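Local coordinates for protein putative acetyltransferase Sthe_0691 (Sphaerobacter thermophilus, PDB 3SHP) that probably transfers an acetyl group from acetyl-coenzyme A to a substrate not yet identified, at residues R34-A39 with S75-F80; N38-E43 with T84-F89; V121-I126 with L161-A166. All coordinates share one frame; numbering follows the deposited sequence.

Contact 1. Residues R34-A39 with S75-F80; sequences RFPVNA and SCRIEF. With SRT (S,R meso-tartaric acid), chain C.
With CG anti to the backbone N (chi1 -167°) and a bend further out at chi3, the Arg77 side chain rises from strand 72-80 and brings its guanidinium up to Pro36 and Phe35. Glu79, two residues on, also has CG anti to its backbone N (chi1 169°). Its chain then runs out straight, and the carboxylate arrives at Asn38 and Ala39.

Pro36 lies over one face of the Arg77 guanidinium, toward the rim, with CD 3.9 Å from NE. Phe35 crosses Arg77 at about a right angle. Its CE1 is 3.8 Å from Arg77 NH1, and the ring and guanidinium planes are 60° apart. The far end of the ring comes near the bound tartrate, Phe35 CZ 3.6 Å from its O4. Trp59 meets the Phe35 ring edge to face. Trp59 and Arg58 also line the tartrate pocket, and Asp97 of a second subunit hydrogen-bonds the ligand.

The segment 34-39 belongs to the long loop between helix 21-26 and strand 43-44. This loop lies over one face of the central mixed sheet, and Arg77 and Glu79 both point to it from their strand.

One direct hydrogen bond joins the segments. Ala39 N donates a hydrogen bond to Glu79 OE1 at 3.1 Å, nearly straight and entering from above the carboxylate plane. Glu79 OE1 also forms a salt bridge with Arg149 of a third subunit. The Ala39 and Glu79 CB atoms also pack, at 3.7 Å. A water lies 2.6 Å from Val37 O and 2.7 Å from Glu79 OE2.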
loop_
_atom_site.group_PDB
_atom_site.type_symbol
_atom_site.label_atom_id
_atom_site.label_comp_id
_atom_site.label_asym_id
_atom_site.label_seq_id
_atom_site.Cartn_x
_atom_site.Cartn_y
_atom_site.Cartn_z
ATOM N N ARG A 34 -16.916 2.238 7.808
ATOM C CA ARG A 34 -16.056 2.927 8.750
ATOM C C ARG A 34 -16.435 4.402 8.788
ATOM O O ARG A 34 -16.977 4.942 7.814
ATOM C CB ARG A 34 -14.581 2.723 8.400
ATOM C CG ARG A 34 -14.162 1.246 8.233
ATOM C CD ARG A 34 -12.741 1.186 7.651
ATOM N NE ARG A 34 -12.679 1.896 6.363
ATOM C CZ ARG A 34 -11.578 2.101 5.651
ATOM N NH1 ARG A 34 -10.408 1.659 6.086
ATOM N NH2 ARG A 34 -11.649 2.766 4.506
ATOM N N PHE A 35 -16.213 5.027 9.941
ATOM C CA PHE A 35 -16.622 6.414 10.104
ATOM C C PHE A 35 -15.666 7.375 9.431
ATOM O O PHE A 35 -14.450 7.222 9.535
ATOM C CB PHE A 35 -16.825 6.773 11.574
ATOM C CG PHE A 35 -18.148 6.297 12.114
ATOM C CD1 PHE A 35 -19.302 7.077 11.963
ATOM C CD2 PHE A 35 -18.252 5.038 12.719
ATOM C CE1 PHE A 35 -20.553 6.644 12.439
ATOM C CE2 PHE A 35 -19.495 4.587 13.187
ATOM C CZ PHE A 35 -20.654 5.402 13.047
ATOM N N PRO A 36 -16.222 8.361 8.719
ATOM C CA PRO A 36 -15.400 9.478 8.243
ATOM C C PRO A 36 -15.268 10.499 9.385
ATOM O O PRO A 36 -15.873 10.301 10.457
ATOM C CB PRO A 36 -16.240 10.048 7.087
ATOM C CG PRO A 36 -17.663 9.817 7.545
ATOM C CD PRO A 36 -17.648 8.535 8.400
ATOM N N VAL A 37 -14.504 11.575 9.186
ATOM C CA VAL A 37 -14.396 12.587 10.267
ATOM C C VAL A 37 -15.699 13.359 10.488
ATOM O O VAL A 37 -16.014 13.738 11.614
ATOM C CB VAL A 37 -13.185 13.554 10.124
ATOM C CG1 VAL A 37 -11.875 12.763 10.211
ATOM C CG2 VAL A 37 -13.231 14.358 8.802
ATOM N N ASN A 38 -16.460 13.560 9.419
ATOM C CA ASN A 38 -17.743 14.242 9.522
ATOM C C ASN A 38 -18.583 13.807 8.324
ATOM O O ASN A 38 -18.090 13.042 7.479
ATOM C CB ASN A 38 -17.526 15.766 9.531
ATOM C CG ASN A 38 -16.648 16.219 8.388
ATOM O OD1 ASN A 38 -16.877 15.870 7.210
ATOM N ND2 ASN A 38 -15.615 16.977 8.720
ATOM N N ALA A 39 -19.836 14.255 8.259
ATOM C CA ALA A 39 -20.709 13.954 7.118
ATOM C C ALA A 39 -20.756 15.091 6.092
ATOM O O ALA A 39 -21.343 14.943 5.034
ATOM C CB ALA A 39 -22.120 13.615 7.592
ATOM N N SER A 75 -27.151 5.214 0.352
ATOM C CA SER A 75 -27.275 5.533 1.755
ATOM C C SER A 75 -27.140 7.031 1.922
ATOM O O SER A 75 -26.556 7.722 1.084
ATOM C CB SER A 75 -26.182 4.824 2.558
ATOM O OG SER A 75 -24.919 5.303 2.162
ATOM N N CYS A 76 -27.707 7.539 2.998
ATOM C CA CYS A 76 -27.546 8.934 3.319
ATOM C C CYS A 76 -26.925 8.967 4.700
ATOM O O CYS A 76 -27.546 8.517 5.684
ATOM C CB CYS A 76 -28.898 9.649 3.293
ATOM S SG CYS A 76 -28.743 11.370 3.824
ATOM N N ARG A 77 -25.706 9.486 4.790
ATOM C CA ARG A 77 -25.059 9.589 6.092
ATOM C C ARG A 77 -25.300 10.949 6.732
ATOM O O ARG A 77 -25.015 11.986 6.144
ATOM C CB ARG A 77 -23.567 9.300 6.007
ATOM C CG ARG A 77 -22.994 9.111 7.398
ATOM C CD ARG A 77 -21.491 8.862 7.407
ATOM N NE ARG A 77 -21.094 7.590 6.817
ATOM C CZ ARG A 77 -21.041 6.429 7.476
ATOM N NH1 ARG A 77 -21.396 6.352 8.770
ATOM N NH2 ARG A 77 -20.622 5.333 6.835
ATOM N N ILE A 78 -25.844 10.944 7.939
ATOM C CA ILE A 78 -26.167 12.178 8.592
ATOM C C ILE A 78 -25.398 12.310 9.907
ATOM O O ILE A 78 -25.315 11.346 10.682
ATOM C CB ILE A 78 -27.684 12.265 8.904
ATOM C CG1 ILE A 78 -28.526 12.050 7.629
ATOM C CG2 ILE A 78 -28.006 13.610 9.553
ATOM C CD1 ILE A 78 -30.008 11.756 7.926
ATOM N N GLU A 79 -24.878 13.511 10.172
ATOM C CA GLU A 79 -24.203 13.791 11.444
ATOM C C GLU A 79 -24.859 15.003 12.116
ATOM O O GLU A 79 -24.860 16.101 11.554
ATOM C CB GLU A 79 -22.689 13.998 11.207
ATOM C CG GLU A 79 -21.924 14.545 12.400
ATOM C CD GLU A 79 -20.681 15.366 12.029
ATOM O OE1 GLU A 79 -20.504 15.762 10.843
ATOM O OE2 GLU A 79 -19.881 15.627 12.955
ATOM N N PHE A 80 -25.457 14.797 13.282
ATOM C CA PHE A 80 -26.034 15.914 14.026
ATOM C C PHE A 80 -25.016 16.468 14.999
ATOM O O PHE A 80 -24.267 15.708 15.635
ATOM C CB PHE A 80 -27.298 15.528 14.821
ATOM C CG PHE A 80 -28.485 15.193 13.964
ATOM C CD1 PHE A 80 -28.950 13.883 13.889
ATOM C CD2 PHE A 80 -29.135 16.177 13.228
ATOM C CE1 PHE A 80 -30.034 13.552 13.094
ATOM C CE2 PHE A 80 -30.238 15.853 12.413
ATOM C CZ PHE A 80 -30.683 14.537 12.348
HETATM O O1 SRT C . -22.180 7.123 17.649
HETATM O O11 SRT C . -24.068 8.009 17.031
HETATM C C1 SRT C . -23.182 7.121 16.897
HETATM C C2 SRT C . -23.278 6.034 15.822
HETATM O O2 SRT C . -24.198 6.371 14.768
HETATM C C3 SRT C . -23.746 4.668 16.337
HETATM O O3 SRT C . -23.623 4.582 17.758
HETATM C C4 SRT C . -23.009 3.533 15.649
HETATM O O4 SRT C . -21.768 3.388 15.815
HETATM O O41 SRT C . -23.670 2.747 14.930
HETATM O O HOH W 1 -17.381 14.765 13.603
#

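Contact 2. Residues N38-E43 with T84-F89; sequences NAARAE and TASLRF
The Arg88 guanidinium has Ala39 O over the centre of one face, 3.5 Å above the plane, and Asn38 O at its edge. The segment 38-43, mostly loop, here crosses strand 84-91, an inner strand of a sheet resembling that of the GNAT acetyltransferases.

Arg88 NH2 donates to a lone pair of Asn38 O at 2.8 Å, in the carbonyl plane. The oxygen sits 17° out of the guanidinium plane. Arg88 NH1 adds a weak bond to the same oxygen at 3.2 Å, so both terminal nitrogens hold one carbonyl. A water accepts from Arg88 NH1 at 3.0 Å and donates to Asn38 OD1.

The Arg41 side chain crosses that of Arg88 at about a right angle, with the guanidinium planes 73° apart, and Arg41 NH1 is 4.0 Å from Arg88 NE. Both arginines form salt bridges with Glu125, which probably offsets the closeness of like charges. A leucine in place of Arg88 has no side-chain N-H groups and would probably leave Asn38 O without its donors and Glu125 with one arginine fewer.

Ala40 CB packs on Ser86 CB at 3.8 Å. Leu87 points away from the loop, its side chain touching Val109 of helix 98-116. Glu43 continues the sheet into a third subunit and salt-bridges Arg149 there. A second water donates to Ala40 O and Glu43 OE2, and accepts from Ser86 OG at 2.9 Å.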
loop_
_atom_site.group_PDB
_atom_site.type_symbol
_atom_site.label_atom_id
_atom_site.label_comp_id
_atom_site.label_asym_id
_atom_site.label_seq_id
_atom_site.Cartn_x
_atom_site.Cartn_y
_atom_site.Cartn_z
ATOM N N ASN A 38 -16.460 13.560 9.419
ATOM C CA ASN A 38 -17.743 14.242 9.522
ATOM C C ASN A 38 -18.583 13.807 8.324
ATOM O O ASN A 38 -18.090 13.042 7.479
ATOM C CB ASN A 38 -17.526 15.766 9.531
ATOM C CG ASN A 38 -16.648 16.219 8.388
ATOM O OD1 ASN A 38 -16.877 15.870 7.210
ATOM N ND2 ASN A 38 -15.615 16.977 8.720
ATOM N N ALA A 39 -19.836 14.255 8.259
ATOM C CA ALA A 39 -20.709 13.954 7.118
ATOM C C ALA A 39 -20.756 15.091 6.092
ATOM O O ALA A 39 -21.343 14.943 5.034
ATOM C CB ALA A 39 -22.120 13.615 7.592
ATOM N N ALA A 40 -20.172 16.239 6.405
ATOM C CA ALA A 40 -19.940 17.276 5.388
ATOM C C ALA A 40 -18.620 17.974 5.682
ATOM O O ALA A 40 -18.487 18.692 6.688
ATOM C CB ALA A 40 -21.095 18.277 5.300
ATOM N N ARG A 41 -17.673 17.723 4.773
ATOM C CA ARG A 41 -16.287 18.164 4.751
ATOM C C ARG A 41 -15.926 19.635 5.018
ATOM O O ARG A 41 -14.844 19.930 5.539
ATOM C CB ARG A 41 -15.823 17.938 3.314
ATOM C CG ARG A 41 -14.799 16.996 3.162
ATOM C CD ARG A 41 -14.682 16.727 1.683
ATOM N NE ARG A 41 -15.687 15.738 1.318
ATOM C CZ ARG A 41 -15.523 14.767 0.419
ATOM N NH1 ARG A 41 -16.538 13.930 0.190
ATOM N NH2 ARG A 41 -14.355 14.615 -0.223
ATOM N N ALA A 42 -16.767 20.538 4.517
ATOM C CA ALA A 42 -16.550 21.964 4.657
ATOM C C ALA A 42 -17.886 22.612 4.896
ATOM O O ALA A 42 -18.929 22.017 4.609
ATOM C CB ALA A 42 -15.930 22.514 3.405
ATOM N N GLU A 43 -17.862 23.850 5.389
ATOM C CA GLU A 43 -19.090 24.559 5.724
ATOM C C GLU A 43 -18.714 26.032 5.885
ATOM O O GLU A 43 -17.557 26.341 6.185
ATOM C CB GLU A 43 -19.684 23.990 7.024
ATOM C CG GLU A 43 -18.713 24.084 8.201
ATOM C CD GLU A 43 -19.082 23.228 9.396
ATOM O OE1 GLU A 43 -19.107 23.806 10.515
ATOM O OE2 GLU A 43 -19.286 21.986 9.251
ATOM N N THR A 84 -27.029 21.556 14.380
ATOM C CA THR A 84 -26.597 21.374 12.994
ATOM C C THR A 84 -26.913 19.985 12.488
ATOM O O THR A 84 -26.972 19.033 13.269
ATOM C CB THR A 84 -25.080 21.597 12.831
ATOM O OG1 THR A 84 -24.370 20.610 13.586
ATOM C CG2 THR A 84 -24.670 23.001 13.320
ATOM N N ALA A 85 -27.130 19.874 11.180
ATOM C CA ALA A 85 -27.206 18.581 10.530
ATOM C C ALA A 85 -26.355 18.647 9.275
ATOM O O ALA A 85 -26.497 19.579 8.482
ATOM C CB ALA A 85 -28.624 18.255 10.169
ATOM N N SER A 86 -25.458 17.673 9.126
ATOM C CA SER A 86 -24.572 17.570 7.985
ATOM C C SER A 86 -24.794 16.209 7.338
ATOM O O SER A 86 -24.990 15.214 8.034
ATOM C CB SER A 86 -23.117 17.717 8.438
ATOM O OG SER A 86 -22.941 18.942 9.132
ATOM N N LEU A 87 -24.761 16.159 6.015
ATOM C CA LEU A 87 -25.037 14.913 5.306
ATOM C C LEU A 87 -24.391 14.788 3.942
ATOM O O LEU A 87 -24.073 15.782 3.280
ATOM C CB LEU A 87 -26.529 14.685 5.143
ATOM C CG LEU A 87 -27.356 15.775 4.504
ATOM C CD1 LEU A 87 -28.433 15.135 3.650
ATOM C CD2 LEU A 87 -27.972 16.666 5.602
ATOM N N ARG A 88 -24.213 13.545 3.543
ATOM C CA ARG A 88 -23.666 13.210 2.246
ATOM C C ARG A 88 -24.314 11.906 1.800
ATOM O O ARG A 88 -24.860 11.163 2.621
ATOM C CB ARG A 88 -22.124 13.102 2.315
ATOM C CG ARG A 88 -21.511 11.825 2.938
ATOM C CD ARG A 88 -19.996 11.623 2.509
ATOM N NE ARG A 88 -19.157 12.759 2.921
ATOM C CZ ARG A 88 -18.582 12.888 4.121
ATOM N NH1 ARG A 88 -17.876 13.984 4.412
ATOM N NH2 ARG A 88 -18.712 11.927 5.039
ATOM N N PHE A 89 -24.276 11.637 0.511
ATOM C CA PHE A 89 -24.937 10.463 -0.044
ATOM C C PHE A 89 -23.876 9.564 -0.640
ATOM O O PHE A 89 -22.873 10.058 -1.164
ATOM C CB PHE A 89 -25.921 10.867 -1.151
ATOM C CG PHE A 89 -27.025 11.773 -0.681
ATOM C CD1 PHE A 89 -28.212 11.247 -0.191
ATOM C CD2 PHE A 89 -26.869 13.151 -0.717
ATOM C CE1 PHE A 89 -29.237 12.078 0.248
ATOM C CE2 PHE A 89 -27.884 13.999 -0.269
ATOM C CZ PHE A 89 -29.082 13.459 0.208
HETATM O O HOH W 2 -15.329 13.965 5.993
HETATM O O HOH W 3 -20.417 20.057 8.189
#

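Contact 3. Residues V121-I126 with L161-A166; sequences VITVEI and LLIYQA
An antiparallel ladder joins Val121-Ile126 to Leu161-Ala166 in the mixed sheet, with the strand directions 158° apart. Ile122, Val124 and Ile126 form hydrogen-bonded pairs with Ala166, Tyr164 and Leu162, with two backbone bonds each. The bond from Val124 N to Tyr164 O measures 2.8 Å. Thr123 with Gln165 and Glu125 with Ile163 are the non-hydrogen-bonded pairs between them.

On the face of Thr123 and Glu125 a side-chain bond is added. Gln165 NE2 donates to Thr123 OG1 at 2.7 Å, close to the plane of its amide. Thr123 holds OG1 anti to its carbonyl carbon (chi1 -59°), which turns CG2 to Ile163. The contact is tight, at 3.4 Å between the two CG2 atoms. Gln165 OE1 accepts a hydrogen bond from Ala44 N, so both ends of the amide are used.

Strand 121-127 also runs parallel to strand 84-91 on its other side, an order consistent with the GNAT fold. Glu125 lies side by side with Ile163, its CG 3.9 Å from Ile163 CD1. Leu161 CD2 is 3.8 Å from Glu125 CD. The carboxylate itself forms salt bridges with Arg88 and Arg41.

On the opposite face Ile126 crosses the Tyr164 side chain at about a right angle, with its CD1 4.0 Å from Tyr164 CD1. Helix 131-139 packs over both through Leu134, and its Glu138 hydrogen-bonds Tyr164 OH.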
loop_
_atom_site.group_PDB
_atom_site.type_symbol
_atom_site.label_atom_id
_atom_site.label_comp_id
_atom_site.label_asym_id
_atom_site.label_seq_id
_atom_site.Cartn_x
_atom_site.Cartn_y
_atom_site.Cartn_z
ATOM N N VAL A 121 -28.805 24.995 11.137
ATOM C CA VAL A 121 -27.935 24.762 9.961
ATOM C C VAL A 121 -28.085 23.354 9.390
ATOM O O VAL A 121 -28.054 22.358 10.132
ATOM C CB VAL A 121 -26.438 24.983 10.286
ATOM C CG1 VAL A 121 -25.614 25.076 9.017
ATOM C CG2 VAL A 121 -26.239 26.237 11.109
ATOM N N ILE A 122 -28.277 23.288 8.075
ATOM C CA ILE A 122 -28.286 22.040 7.309
ATOM C C ILE A 122 -27.213 22.179 6.239
ATOM O O ILE A 122 -27.161 23.204 5.544
ATOM C CB ILE A 122 -29.658 21.794 6.621
ATOM C CG1 ILE A 122 -30.786 21.751 7.661
ATOM C CG2 ILE A 122 -29.651 20.494 5.815
ATOM C CD1 ILE A 122 -32.226 21.569 7.063
ATOM N N THR A 123 -26.375 21.149 6.109
ATOM C CA THR A 123 -25.163 21.217 5.313
ATOM C C THR A 123 -25.088 19.914 4.502
ATOM O O THR A 123 -25.107 18.808 5.076
ATOM C CB THR A 123 -23.909 21.407 6.231
ATOM O OG1 THR A 123 -24.045 22.609 7.002
ATOM C CG2 THR A 123 -22.616 21.509 5.431
ATOM N N VAL A 124 -25.033 20.057 3.179
ATOM C CA VAL A 124 -25.075 18.920 2.251
ATOM C C VAL A 124 -23.933 18.986 1.224
ATOM O O VAL A 124 -23.720 20.021 0.574
ATOM C CB VAL A 124 -26.419 18.875 1.476
ATOM C CG1 VAL A 124 -26.566 17.560 0.712
ATOM C CG2 VAL A 124 -27.620 19.067 2.441
ATOM N N GLU A 125 -23.231 17.873 1.051
ATOM C CA GLU A 125 -22.196 17.739 0.018
ATOM C C GLU A 125 -22.856 17.353 -1.297
ATOM O O GLU A 125 -23.659 16.384 -1.330
ATOM C CB GLU A 125 -21.201 16.637 0.389
ATOM C CG GLU A 125 -20.351 16.917 1.603
ATOM C CD GLU A 125 -19.158 15.924 1.737
ATOM O OE1 GLU A 125 -19.144 14.889 1.020
ATOM O OE2 GLU A 125 -18.248 16.182 2.566
ATOM N N ILE A 126 -22.550 18.112 -2.367
ATOM C CA ILE A 126 -23.039 17.804 -3.708
ATOM C C ILE A 126 -21.987 18.143 -4.761
ATOM O O ILE A 126 -21.497 19.267 -4.808
ATOM C CB ILE A 126 -24.342 18.579 -4.071
ATOM C CG1 ILE A 126 -25.401 18.456 -2.957
ATOM C CG2 ILE A 126 -24.918 18.062 -5.410
ATOM C CD1 ILE A 126 -26.602 19.385 -3.152
ATOM N N LEU A 161 -16.325 19.796 -5.521
ATOM C CA LEU A 161 -17.335 19.469 -4.528
ATOM C C LEU A 161 -17.944 20.779 -4.039
ATOM O O LEU A 161 -17.212 21.709 -3.665
ATOM C CB LEU A 161 -16.726 18.731 -3.342
ATOM C CG LEU A 161 -17.774 18.273 -2.313
ATOM C CD1 LEU A 161 -18.791 17.330 -2.993
ATOM C CD2 LEU A 161 -17.132 17.637 -1.039
ATOM N N LEU A 162 -19.270 20.844 -4.027
ATOM C CA LEU A 162 -19.972 22.015 -3.552
ATOM C C LEU A 162 -20.609 21.679 -2.236
ATOM O O LEU A 162 -21.026 20.545 -2.039
ATOM C CB LEU A 162 -21.050 22.441 -4.554
ATOM C CG LEU A 162 -20.570 22.740 -5.984
ATOM C CD1 LEU A 162 -21.729 23.203 -6.897
ATOM C CD2 LEU A 162 -19.488 23.779 -5.917
ATOM N N ILE A 163 -20.678 22.655 -1.332
ATOM C CA ILE A 163 -21.388 22.491 -0.068
ATOM C C ILE A 163 -22.581 23.429 -0.061
ATOM O O ILE A 163 -22.421 24.661 -0.125
ATOM C CB ILE A 163 -20.515 22.841 1.147
ATOM C CG1 ILE A 163 -19.154 22.142 1.075
ATOM C CG2 ILE A 163 -21.278 22.546 2.448
ATOM C CD1 ILE A 163 -19.222 20.614 1.255
ATOM N N TYR A 164 -23.772 22.840 0.003
ATOM C CA TYR A 164 -25.014 23.593 0.022
ATOM C C TYR A 164 -25.481 23.679 1.459
ATOM O O TYR A 164 -25.350 22.711 2.212
ATOM C CB TYR A 164 -26.085 22.894 -0.845
ATOM C CG TYR A 164 -26.065 23.355 -2.282
ATOM C CD1 TYR A 164 -24.984 23.055 -3.111
ATOM C CD2 TYR A 164 -27.119 24.093 -2.813
ATOM C CE1 TYR A 164 -24.942 23.492 -4.419
ATOM C CE2 TYR A 164 -27.098 24.531 -4.146
ATOM C CZ TYR A 164 -26.010 24.211 -4.934
ATOM O OH TYR A 164 -25.952 24.614 -6.251
ATOM N N GLN A 165 -26.035 24.835 1.822
ATOM C CA GLN A 165 -26.483 25.099 3.191
ATOM C C GLN A 165 -27.780 25.873 3.245
ATOM O O GLN A 165 -28.092 26.662 2.346
ATOM C CB GLN A 165 -25.404 25.867 3.966
ATOM C CG GLN A 165 -24.163 25.013 4.269
ATOM C CD GLN A 165 -23.233 25.673 5.291
ATOM O OE1 GLN A 165 -22.559 26.673 4.992
ATOM N NE2 GLN A 165 -23.186 25.114 6.493
ATOM N N ALA A 166 -28.553 25.620 4.290
ATOM C CA ALA A 166 -29.534 26.585 4.744
ATOM C C ALA A 166 -29.152 26.925 6.172
ATOM O O ALA A 166 -28.881 26.034 7.008
ATOM C CB ALA A 166 -30.934 26.030 4.664
#

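All three contacts lie on one mixed sheet. Strands 72-80, 84-91, 121-127 and 157-167 are successive neighbours in it, and the contacts follow that order. Contacts 1 and 2 start from the same loop and share Asn38 and Ala39. Their centres are 7 Å apart, as are those of contacts 2 and 3, while contacts 1 and 3 are 13 Å apart. Along the chain, contact 3 opens only after the other two have closed. The loop 34-42 thus runs across the sheet from the tartrate pocket toward the last strands. All three contacts reach the third subunit, contact 3 only through Leu162, so this part of the fold contributes to the assembly.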